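Local coordinates for ABC transporter substrate-binding protein (Vibrio cholerae, PDB 3LKV) that probably serves as the substrate-binding component of an ABC transporter, and holds a phenylalanine between its two lobes, at residues A[14-19]-A[56-61]; A[75-80]-A[201-206]; A[20-25]-A[95-100]; A[83-88]-A[115-120]. All blocks are in the same frame, centred on the assembly; numbering follows the deposited sequence.

Contact 1 (A[14-19]-A[56-61]); sequences SQIVEH and AIAVQI. With PHE (phenylalanine), chain B.
Ser14 and Ile61 bury most of the surface here, the end of an inner strand meeting a helix laid over it. The serine hydroxyl stands trans to its own backbone N (chi1 -179°), which turns OG to the helix, where it comes within 3.3 Å of Ile61 CG2. Ile61 presents this CG2 methyl rather than its longer CG1 arm, and that branch also lies 3.8 Å from Ser14 CB. Ser14 OG donates to a water 2.9 Å away, and the same water donates to Ala58 O at 2.8 Å, so that a water bridge runs beside this hydroxyl-to-methyl touch. Two residues on, Ile16 turns the end of its side chain to the helix, CD1 stopping 4.4 Å from Ala58 CB. The strand ends at Gln15, whose side chain braces the loop that follows by an almost straight bond from NE2 to Val17 O (2.9 Å, 173° at the hydrogen). The loop delivers His19 to the bound phenylalanine, His19 CE1 approaching CE1 of the ligand obliquely at 3.5 Å. Helix 55-66 belongs to the beta-alpha-beta crossover between strands 44-50 and 72-76, the two neighbours of strand 9-15 in the parallel sheet; Ala51 packs on Ile16, Ala58 and Ile61, and Thr80 of helix 78-87 on Ser14, Ile16 and Ala58.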
# COMPACT_ATOMS: atom_id res chain seq x y z
N SER A 14 3.77 -1.54 14.57
CA SER A 14 5.01 -2.25 14.67
C SER A 14 4.78 -3.76 14.68
O SER A 14 3.98 -4.27 15.46
CB SER A 14 5.64 -1.85 15.98
OG SER A 14 6.91 -2.48 16.17
N GLN A 15 5.57 -4.47 13.88
CA GLN A 15 5.35 -5.90 13.61
C GLN A 15 6.70 -6.56 13.71
O GLN A 15 7.68 -6.06 13.12
CB GLN A 15 4.81 -6.02 12.19
CG GLN A 15 4.34 -7.33 11.84
CD GLN A 15 3.74 -7.37 10.43
OE1 GLN A 15 2.89 -6.57 10.11
NE2 GLN A 15 4.16 -8.32 9.63
N ILE A 16 6.80 -7.68 14.43
CA ILE A 16 8.11 -8.27 14.68
C ILE A 16 8.82 -8.69 13.39
O ILE A 16 10.06 -8.55 13.25
CB ILE A 16 8.01 -9.40 15.75
CG1 ILE A 16 9.38 -9.96 16.11
CG2 ILE A 16 7.04 -10.51 15.31
CD1 ILE A 16 10.41 -8.96 16.68
N VAL A 17 8.06 -9.25 12.46
CA VAL A 17 8.61 -9.77 11.21
C VAL A 17 7.47 -9.91 10.24
O VAL A 17 6.29 -10.01 10.64
CB VAL A 17 9.38 -11.12 11.43
CG1 VAL A 17 8.41 -12.29 11.62
CG2 VAL A 17 10.33 -11.43 10.21
N GLU A 18 7.77 -9.87 8.94
CA GLU A 18 6.76 -10.22 7.90
C GLU A 18 6.67 -11.72 7.72
O GLU A 18 7.56 -12.33 7.21
CB GLU A 18 7.11 -9.52 6.58
CG GLU A 18 7.00 -8.01 6.82
CD GLU A 18 7.36 -7.10 5.65
OE1 GLU A 18 7.86 -7.58 4.63
OE2 GLU A 18 7.11 -5.87 5.78
N HIS A 19 5.61 -12.33 8.27
CA HIS A 19 5.19 -13.66 7.86
C HIS A 19 3.69 -13.61 7.61
O HIS A 19 3.02 -12.69 8.07
CB HIS A 19 5.63 -14.77 8.85
CG HIS A 19 5.07 -14.68 10.25
ND1 HIS A 19 3.82 -15.13 10.58
CD2 HIS A 19 5.65 -14.30 11.42
CE1 HIS A 19 3.63 -14.99 11.88
NE2 HIS A 19 4.72 -14.50 12.42
N ALA A 56 16.08 -6.22 18.91
CA ALA A 56 16.70 -4.91 19.08
C ALA A 56 15.99 -3.86 18.23
O ALA A 56 15.69 -2.77 18.70
CB ALA A 56 18.18 -4.98 18.73
N ILE A 57 15.72 -4.21 16.98
CA ILE A 57 15.02 -3.30 16.07
C ILE A 57 13.63 -3.05 16.63
O ILE A 57 13.14 -1.92 16.56
CB ILE A 57 15.00 -3.81 14.60
CG1 ILE A 57 16.45 -4.02 14.14
CG2 ILE A 57 14.29 -2.75 13.60
CD1 ILE A 57 16.58 -4.76 12.71
N ALA A 58 13.00 -4.06 17.21
CA ALA A 58 11.72 -3.85 17.87
C ALA A 58 11.80 -2.67 18.89
O ALA A 58 10.91 -1.83 18.95
CB ALA A 58 11.27 -5.12 18.54
N VAL A 59 12.90 -2.60 19.64
CA VAL A 59 13.06 -1.55 20.62
C VAL A 59 13.27 -0.21 19.91
O VAL A 59 12.64 0.80 20.24
CB VAL A 59 14.24 -1.88 21.55
CG1 VAL A 59 14.68 -0.63 22.43
CG2 VAL A 59 13.86 -3.12 22.40
N GLN A 60 14.08 -0.20 18.86
CA GLN A 60 14.30 1.05 18.14
C GLN A 60 13.06 1.59 17.45
O GLN A 60 12.86 2.78 17.38
CB GLN A 60 15.49 0.87 17.18
CG GLN A 60 16.76 0.88 18.05
CD GLN A 60 18.05 0.62 17.33
OE1 GLN A 60 18.09 -0.17 16.39
NE2 GLN A 60 19.15 1.26 17.82
N ILE A 61 12.23 0.68 16.94
CA ILE A 61 10.99 1.06 16.33
C ILE A 61 10.09 1.71 17.38
O ILE A 61 9.54 2.80 17.15
CB ILE A 61 10.30 -0.13 15.70
CG1 ILE A 61 11.01 -0.50 14.40
CG2 ILE A 61 8.84 0.15 15.41
CD1 ILE A 61 10.59 -1.88 13.90
N PHE B . 0.69 -15.05 18.51
CA PHE B . 2.11 -14.77 18.07
C PHE B . 2.77 -13.81 19.10
O PHE B . 2.23 -13.73 20.24
CB PHE B . 2.18 -14.24 16.63
CG PHE B . 1.99 -15.32 15.57
CD1 PHE B . 3.01 -16.26 15.32
CD2 PHE B . 0.81 -15.43 14.86
CE1 PHE B . 2.84 -17.25 14.41
CE2 PHE B . 0.64 -16.42 13.94
CZ PHE B . 1.63 -17.35 13.70
OXT PHE B . 3.81 -13.15 18.87
O HOH W 1 8.11 -2.33 18.77

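Contact 2 (A[75-80]-A[201-206]). With PHE (phenylalanine), chain B.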
# COMPACT_ATOMS: atom_id res chain seq x y z
N GLY A 75 0.77 -2.93 18.27
CA GLY A 75 1.85 -3.90 18.29
C GLY A 75 1.33 -5.23 17.81
O GLY A 75 0.53 -5.90 18.50
N ILE A 76 1.77 -5.64 16.64
CA ILE A 76 1.36 -6.89 16.10
C ILE A 76 2.47 -7.92 16.47
O ILE A 76 3.62 -7.82 16.00
CB ILE A 76 1.24 -6.83 14.58
CG1 ILE A 76 0.21 -5.80 14.14
CG2 ILE A 76 0.89 -8.18 14.02
CD1 ILE A 76 0.09 -5.66 12.55
N ALA A 77 2.09 -8.90 17.29
CA ALA A 77 2.96 -9.97 17.80
C ALA A 77 3.62 -9.53 19.10
O ALA A 77 3.73 -8.34 19.40
CB ALA A 77 3.99 -10.46 16.75
N THR A 78 4.03 -10.51 19.89
CA THR A 78 4.40 -10.28 21.28
C THR A 78 5.65 -9.42 21.48
O THR A 78 5.65 -8.49 22.29
CB THR A 78 4.52 -11.63 22.05
OG1 THR A 78 3.20 -12.18 22.16
CG2 THR A 78 5.09 -11.41 23.45
N PRO A 79 6.73 -9.72 20.75
CA PRO A 79 7.99 -9.00 21.05
C PRO A 79 7.89 -7.50 20.69
O PRO A 79 8.36 -6.67 21.43
CB PRO A 79 9.05 -9.73 20.20
CG PRO A 79 8.43 -10.98 19.78
CD PRO A 79 6.92 -10.80 19.79
N THR A 80 7.16 -7.16 19.64
CA THR A 80 7.02 -5.75 19.27
C THR A 80 6.05 -5.09 20.23
O THR A 80 6.30 -3.98 20.64
CB THR A 80 6.59 -5.61 17.80
OG1 THR A 80 5.94 -6.83 17.40
CG2 THR A 80 7.84 -5.44 16.89
N ILE A 201 2.53 -21.48 17.28
CA ILE A 201 2.40 -20.03 17.13
C ILE A 201 3.62 -19.35 17.73
O ILE A 201 3.61 -18.82 18.88
CB ILE A 201 1.07 -19.55 17.73
CG1 ILE A 201 -0.08 -20.25 17.01
CG2 ILE A 201 0.88 -17.97 17.66
CD1 ILE A 201 -0.13 -20.05 15.46
N ASP A 202 4.67 -19.37 16.93
CA ASP A 202 5.94 -18.77 17.28
C ASP A 202 6.43 -18.08 16.01
O ASP A 202 6.43 -18.69 14.96
CB ASP A 202 6.88 -19.92 17.68
CG ASP A 202 8.34 -19.54 17.84
OD1 ASP A 202 8.93 -18.93 16.90
OD2 ASP A 202 8.91 -19.92 18.92
N ASN A 203 6.88 -16.83 16.14
CA ASN A 203 7.34 -16.03 15.00
C ASN A 203 8.61 -16.52 14.31
O ASN A 203 8.76 -16.40 13.11
CB ASN A 203 7.53 -14.57 15.47
CG ASN A 203 6.22 -13.96 15.95
OD1 ASN A 203 5.30 -13.73 15.14
ND2 ASN A 203 6.10 -13.74 17.27
N THR A 204 9.51 -17.10 15.09
CA THR A 204 10.74 -17.68 14.57
C THR A 204 10.42 -18.91 13.75
O THR A 204 10.93 -19.06 12.65
CB THR A 204 11.68 -18.11 15.70
OG1 THR A 204 11.82 -17.03 16.66
CG2 THR A 204 13.06 -18.48 15.12
N VAL A 205 9.58 -19.78 14.27
CA VAL A 205 9.08 -20.92 13.46
C VAL A 205 8.34 -20.45 12.22
O VAL A 205 8.66 -20.88 11.11
CB VAL A 205 8.17 -21.88 14.28
CG1 VAL A 205 7.53 -22.98 13.37
CG2 VAL A 205 8.99 -22.57 15.39
N ALA A 206 7.38 -19.53 12.39
CA ALA A 206 6.59 -19.03 11.26
C ALA A 206 7.52 -18.49 10.16
O ALA A 206 7.29 -18.73 9.00
CB ALA A 206 5.55 -17.95 11.70
N PHE B . 0.69 -15.05 18.51
CA PHE B . 2.11 -14.77 18.07
C PHE B . 2.77 -13.81 19.10
O PHE B . 2.23 -13.73 20.24
CB PHE B . 2.18 -14.24 16.63
CG PHE B . 1.99 -15.32 15.57
CD1 PHE B . 3.01 -16.26 15.32
CD2 PHE B . 0.81 -15.43 14.86
CE1 PHE B . 2.84 -17.25 14.41
CE2 PHE B . 0.64 -16.42 13.94
CZ PHE B . 1.63 -17.35 13.70
OXT PHE B . 3.81 -13.15 18.87
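Asn203 carries its CG opposite the carbonyl carbon (chi1 -62°), and this torsion sends the amide across the cleft to Ala77 and Pro79. The two segments belong to different lobes of a two-domain fold of the periplasmic binding protein kind, and the bound phenylalanine lies between them. Direct touching is slight: Asn203 OD1 is 3.9 Å from Ala77 CB, and Asn203 ND2 is 4.0 Å from Pro79 CD, proline and asparagine arriving from opposite directions. The ligand carboxylate does the real joining. Its OXT accepts from Asn203 ND2 on one lobe (2.9 Å) and from Thr78 N on the other (2.8 Å, 168° at the hydrogen), while Thr78 OG1 donates to the second oxygen, O, at 2.7 Å. Thr78 opens helix 78-87, with Ala77 at its N-cap, so the carboxylate faces the start of a helix whose dipole would be expected to favour a negative charge. The amide of Asn203 is gripped from both ends, because His19 NE2 bonds to its OD1 while ND2 donates to the carboxylate, consistent with this way round for the amide. On the far lobe Asp202 caps helix 203-207, and Glu151 receives Asn203 N. In that cap Asp202 OD1 accepts from Val205 N at 2.8 Å, the donor standing 45° above the carboxylate plane, with a weak second bond from Thr204 N.

Contact 3 (A[20-25]-A[95-100]). With PHE (phenylalanine), chain B.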
# COMPACT_ATOMS: atom_id res chain seq x y z
N PRO A 20 3.16 -14.56 6.81
CA PRO A 20 1.81 -14.33 6.30
C PRO A 20 0.72 -14.06 7.34
O PRO A 20 -0.11 -13.18 7.10
CB PRO A 20 1.51 -15.64 5.53
CG PRO A 20 2.87 -16.08 4.96
CD PRO A 20 3.90 -15.59 6.03
N ALA A 21 0.73 -14.74 8.49
CA ALA A 21 -0.30 -14.47 9.50
C ALA A 21 -0.28 -13.01 9.96
O ALA A 21 -1.34 -12.35 10.14
CB ALA A 21 -0.21 -15.38 10.70
N LEU A 22 0.91 -12.48 10.19
CA LEU A 22 0.98 -11.10 10.70
C LEU A 22 0.66 -10.09 9.63
O LEU A 22 0.05 -9.04 9.93
CB LEU A 22 2.32 -10.80 11.30
CG LEU A 22 2.73 -11.76 12.43
CD1 LEU A 22 4.00 -11.26 12.99
CD2 LEU A 22 1.67 -11.85 13.51
N ASP A 23 1.04 -10.40 8.39
CA ASP A 23 0.66 -9.57 7.27
C ASP A 23 -0.84 -9.57 7.04
O ASP A 23 -1.38 -8.55 6.63
CB ASP A 23 1.39 -9.94 5.97
CG ASP A 23 2.89 -9.59 6.03
OD1 ASP A 23 3.40 -8.93 6.99
OD2 ASP A 23 3.60 -10.00 5.10
N ALA A 24 -1.52 -10.69 7.29
CA ALA A 24 -2.97 -10.71 7.12
C ALA A 24 -3.59 -9.88 8.25
O ALA A 24 -4.58 -9.21 8.04
CB ALA A 24 -3.55 -12.16 7.13
N THR A 25 -3.03 -9.95 9.44
CA THR A 25 -3.54 -9.18 10.54
C THR A 25 -3.45 -7.71 10.20
O THR A 25 -4.39 -6.96 10.40
CB THR A 25 -2.78 -9.47 11.82
OG1 THR A 25 -2.90 -10.86 12.13
CG2 THR A 25 -3.34 -8.69 12.95
N PHE A 95 -2.48 -4.12 21.24
CA PHE A 95 -1.70 -5.23 20.72
C PHE A 95 -2.67 -6.13 20.02
O PHE A 95 -3.90 -6.08 20.24
CB PHE A 95 -0.97 -6.00 21.82
CG PHE A 95 -1.87 -6.54 22.91
CD1 PHE A 95 -2.64 -7.66 22.71
CD2 PHE A 95 -1.93 -5.92 24.13
CE1 PHE A 95 -3.44 -8.15 23.69
CE2 PHE A 95 -2.74 -6.41 25.15
CZ PHE A 95 -3.50 -7.52 24.92
N THR A 96 -2.12 -6.93 19.12
CA THR A 96 -2.88 -7.84 18.35
C THR A 96 -2.06 -9.05 17.95
O THR A 96 -0.88 -9.01 17.85
CB THR A 96 -3.54 -7.12 17.15
OG1 THR A 96 -4.49 -8.01 16.57
CG2 THR A 96 -2.53 -6.63 16.08
N ALA A 97 -2.74 -10.17 17.81
CA ALA A 97 -2.15 -11.45 17.53
C ALA A 97 -1.10 -11.77 18.56
O ALA A 97 -0.01 -12.27 18.24
CB ALA A 97 -1.55 -11.48 16.05
N VAL A 98 -1.45 -11.47 19.82
CA VAL A 98 -0.57 -11.84 20.94
C VAL A 98 -1.13 -13.07 21.68
O VAL A 98 -2.28 -13.09 22.14
CB VAL A 98 -0.41 -10.68 21.91
CG1 VAL A 98 0.16 -11.19 23.25
CG2 VAL A 98 0.42 -9.53 21.24
N THR A 99 -0.31 -14.10 21.79
CA THR A 99 -0.75 -15.38 22.29
C THR A 99 -1.24 -15.32 23.75
O THR A 99 -2.34 -15.80 24.08
CB THR A 99 0.41 -16.40 22.16
OG1 THR A 99 0.58 -16.75 20.76
CG2 THR A 99 0.20 -17.60 23.08
N ASP A 100 -0.45 -14.71 24.63
CA ASP A 100 -0.75 -14.67 26.09
C ASP A 100 -0.28 -13.34 26.69
O ASP A 100 0.86 -13.20 27.17
CB ASP A 100 -0.08 -15.82 26.78
CG ASP A 100 -0.19 -15.75 28.30
OD1 ASP A 100 -1.01 -14.99 28.84
OD2 ASP A 100 0.59 -16.46 28.96
N PHE B . 0.69 -15.05 18.51
CA PHE B . 2.11 -14.77 18.07
C PHE B . 2.77 -13.81 19.10
O PHE B . 2.23 -13.73 20.24
CB PHE B . 2.18 -14.24 16.63
CG PHE B . 1.99 -15.32 15.57
CD1 PHE B . 3.01 -16.26 15.32
CD2 PHE B . 0.81 -15.43 14.86
CE1 PHE B . 2.84 -17.25 14.41
CE2 PHE B . 0.64 -16.42 13.94
CZ PHE B . 1.63 -17.35 13.70
OXT PHE B . 3.81 -13.15 18.87
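Thr25 and Thr96 meet methyl to methyl, tip to tip, where helix 20-35 faces strand 93-98. From CB the side chain of Thr25 forks. One branch, OG1, placed opposite the carbonyl carbon (chi1 -60°), bends back along its own helix and donates to Ala21 O at 2.9 Å, a carbonyl that takes Thr25 N on the other face of its plane; OG1 also lies 4.2 Å from Ala97 CB and has a weak bond to Tyr243 O. The other branch, CG2, runs outward and ends 3.8 Å from Thr96 CG2, while the hydroxyl of Thr96 is engaged with Thr250 OG1. One turn earlier Leu22 lays CD2 on Ala97 CB at 4.1 Å. In a Rossmann-like lobe ligands commonly lie at the C-terminal edge of the parallel sheet, and the phenylalanine lies there: Leu22 CD2 is 3.9 Å from CD2 of its ring, and Ala21 CB also packs on that ring. At Ala97 the backbone takes left-handed helical angles (phi 56°, psi 42°) and the strand turns a corner. Ala97 O accepts from the ligand N at 2.9 Å, and Thr99 OG1 accepts from the same nitrogen at 2.8 Å, with Asp122 OD2 as a further hydrogen-bond partner of the ligand. Thr99 N donates to the ligand carboxylate O at 3.0 Å.

Contact 4 (A[83-88]-A[115-120])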
# COMPACT_ATOMS: atom_id res chain seq x y z
N ALA A 83 8.01 -4.26 23.32
CA ALA A 83 8.86 -3.06 23.20
C ALA A 83 8.04 -1.78 23.28
O ALA A 83 8.52 -0.74 23.77
CB ALA A 83 9.64 -3.11 21.87
N LEU A 84 6.80 -1.81 22.78
CA LEU A 84 5.96 -0.62 22.86
C LEU A 84 5.61 -0.29 24.32
O LEU A 84 5.65 0.88 24.75
CB LEU A 84 4.71 -0.80 22.04
CG LEU A 84 4.82 -0.84 20.49
CD1 LEU A 84 3.48 -1.09 19.94
CD2 LEU A 84 5.44 0.41 19.89
N VAL A 85 5.25 -1.31 25.09
CA VAL A 85 4.87 -1.14 26.50
C VAL A 85 6.02 -0.57 27.32
O VAL A 85 5.81 0.26 28.25
CB VAL A 85 4.33 -2.46 27.10
CG1 VAL A 85 4.25 -2.36 28.68
CG2 VAL A 85 2.99 -2.74 26.47
N SER A 86 7.23 -0.93 26.93
CA SER A 86 8.41 -0.35 27.57
C SER A 86 8.63 1.14 27.18
O SER A 86 9.03 1.98 28.00
CB SER A 86 9.61 -1.26 27.27
OG SER A 86 10.76 -0.54 27.61
N ALA A 87 8.29 1.50 25.94
CA ALA A 87 8.60 2.83 25.38
C ALA A 87 7.57 3.88 25.70
O ALA A 87 7.83 5.12 25.62
CB ALA A 87 8.78 2.71 23.85
N THR A 88 6.37 3.44 26.06
CA THR A 88 5.37 4.39 26.51
C THR A 88 4.38 3.83 27.52
O THR A 88 3.88 2.74 27.35
CB THR A 88 4.56 5.00 25.34
OG1 THR A 88 3.72 6.05 25.86
CG2 THR A 88 3.65 3.94 24.67
N LYS A 115 -4.52 0.21 32.26
CA LYS A 115 -3.49 1.20 31.97
C LYS A 115 -3.59 1.69 30.52
O LYS A 115 -4.70 1.91 30.03
CB LYS A 115 -2.12 0.66 32.35
CG LYS A 115 -2.02 0.32 33.83
CD LYS A 115 -0.74 -0.52 34.02
CE LYS A 115 0.09 -0.05 35.20
NZ LYS A 115 -0.14 -0.92 36.39
N ASN A 116 -2.46 1.92 29.84
CA ASN A 116 -2.52 2.37 28.42
C ASN A 116 -2.57 1.27 27.36
O ASN A 116 -2.43 1.53 26.17
CB ASN A 116 -1.36 3.33 28.13
CG ASN A 116 0.01 2.62 28.13
OD1 ASN A 116 0.32 1.84 29.02
ND2 ASN A 116 0.80 2.92 27.15
N VAL A 117 -2.78 0.03 27.78
CA VAL A 117 -2.65 -1.13 26.92
C VAL A 117 -3.92 -1.98 26.89
O VAL A 117 -4.53 -2.24 27.93
CB VAL A 117 -1.50 -2.06 27.40
CG1 VAL A 117 -1.17 -3.15 26.32
CG2 VAL A 117 -0.24 -1.25 27.73
N THR A 118 -4.30 -2.39 25.68
CA THR A 118 -5.40 -3.30 25.47
C THR A 118 -5.22 -4.00 24.15
O THR A 118 -4.22 -3.75 23.49
CB THR A 118 -6.78 -2.61 25.48
OG1 THR A 118 -7.81 -3.63 25.53
CG2 THR A 118 -6.96 -1.76 24.28
N GLY A 119 -6.16 -4.87 23.78
CA GLY A 119 -6.11 -5.49 22.45
C GLY A 119 -6.64 -6.90 22.32
O GLY A 119 -7.58 -7.27 23.00
N LEU A 120 -6.04 -7.68 21.45
CA LEU A 120 -6.59 -8.97 21.04
C LEU A 120 -5.55 -10.08 21.16
O LEU A 120 -4.41 -9.97 20.69
CB LEU A 120 -7.07 -8.89 19.61
CG LEU A 120 -8.53 -8.53 19.33
CD1 LEU A 120 -8.84 -7.77 17.99
CD2 LEU A 120 -9.33 -9.86 19.34
O HOH W 2 2.79 0.53 28.85
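Val85 and Val117 press one methyl each together, their side chains crossing at about a right angle, and next to Val117, Asn116 ties itself to Thr88. In Val85 a chi1 of 167° puts CG2 opposite the carbonyl carbon and beside the backbone N, and this branch stops 3.8 Å from Val117 CG2. Val117 has much the same conformation, so the equivalent branches meet, with Val117 CG1 somewhat farther from Val85 CG2 at 4.2 Å. Asn116 is folded more tightly: its CG sits between the backbone N and the carbonyl carbon (chi1 69°), which carries the amide over to the end of helix 78-87. There Asn116 ND2 donates to Thr88 O at 3.1 Å, a bent bond (148° at the hydrogen) whose donor stands well above the carbonyl plane. The same nitrogen also bonds to Ile91 O, linking two carbonyls that follow the helix. A water lies 2.9 Å from Thr88 O and 2.8 Å from Asn116 OD1, although other acceptors compete for its protons. Thr88 uses OG1 to hold Ile91 N and Thr90 N. Helix 78-87 is the connecting helix of the beta-alpha-beta unit formed with strands 72-76 and 93-98, and here it packs on the sheet as far as the next strand, 117-121. Strand 93-98, whose Ile93 packs against Val85, Thr88 and Asn116, lies between, while helix 55-66 lies against Leu84, Ala87 and Thr88.

In the fold
From the N terminus, strand 9-15 opens contact 1, which closes first, when helix 55-66 returns to cover it. Before that closure helix 20-35 has begun contact 3, so the two cross; contact 3 waits for strand 93-98. Strand 72-76 and helix 78-87 then open contact 2 and, a turn or two later, contact 4. Both cross contact 3, and contact 4, finished at strand 117-121, falls wholly within the long span of contact 2. Contacts 1, 3 and 4 fasten helices to the parallel sheet of the first lobe, whereas contact 2 alone reaches residues 201-206 of the other. Contacts 1, 2 and 3 converge on the phenylalanine; contact 4 lies farther out.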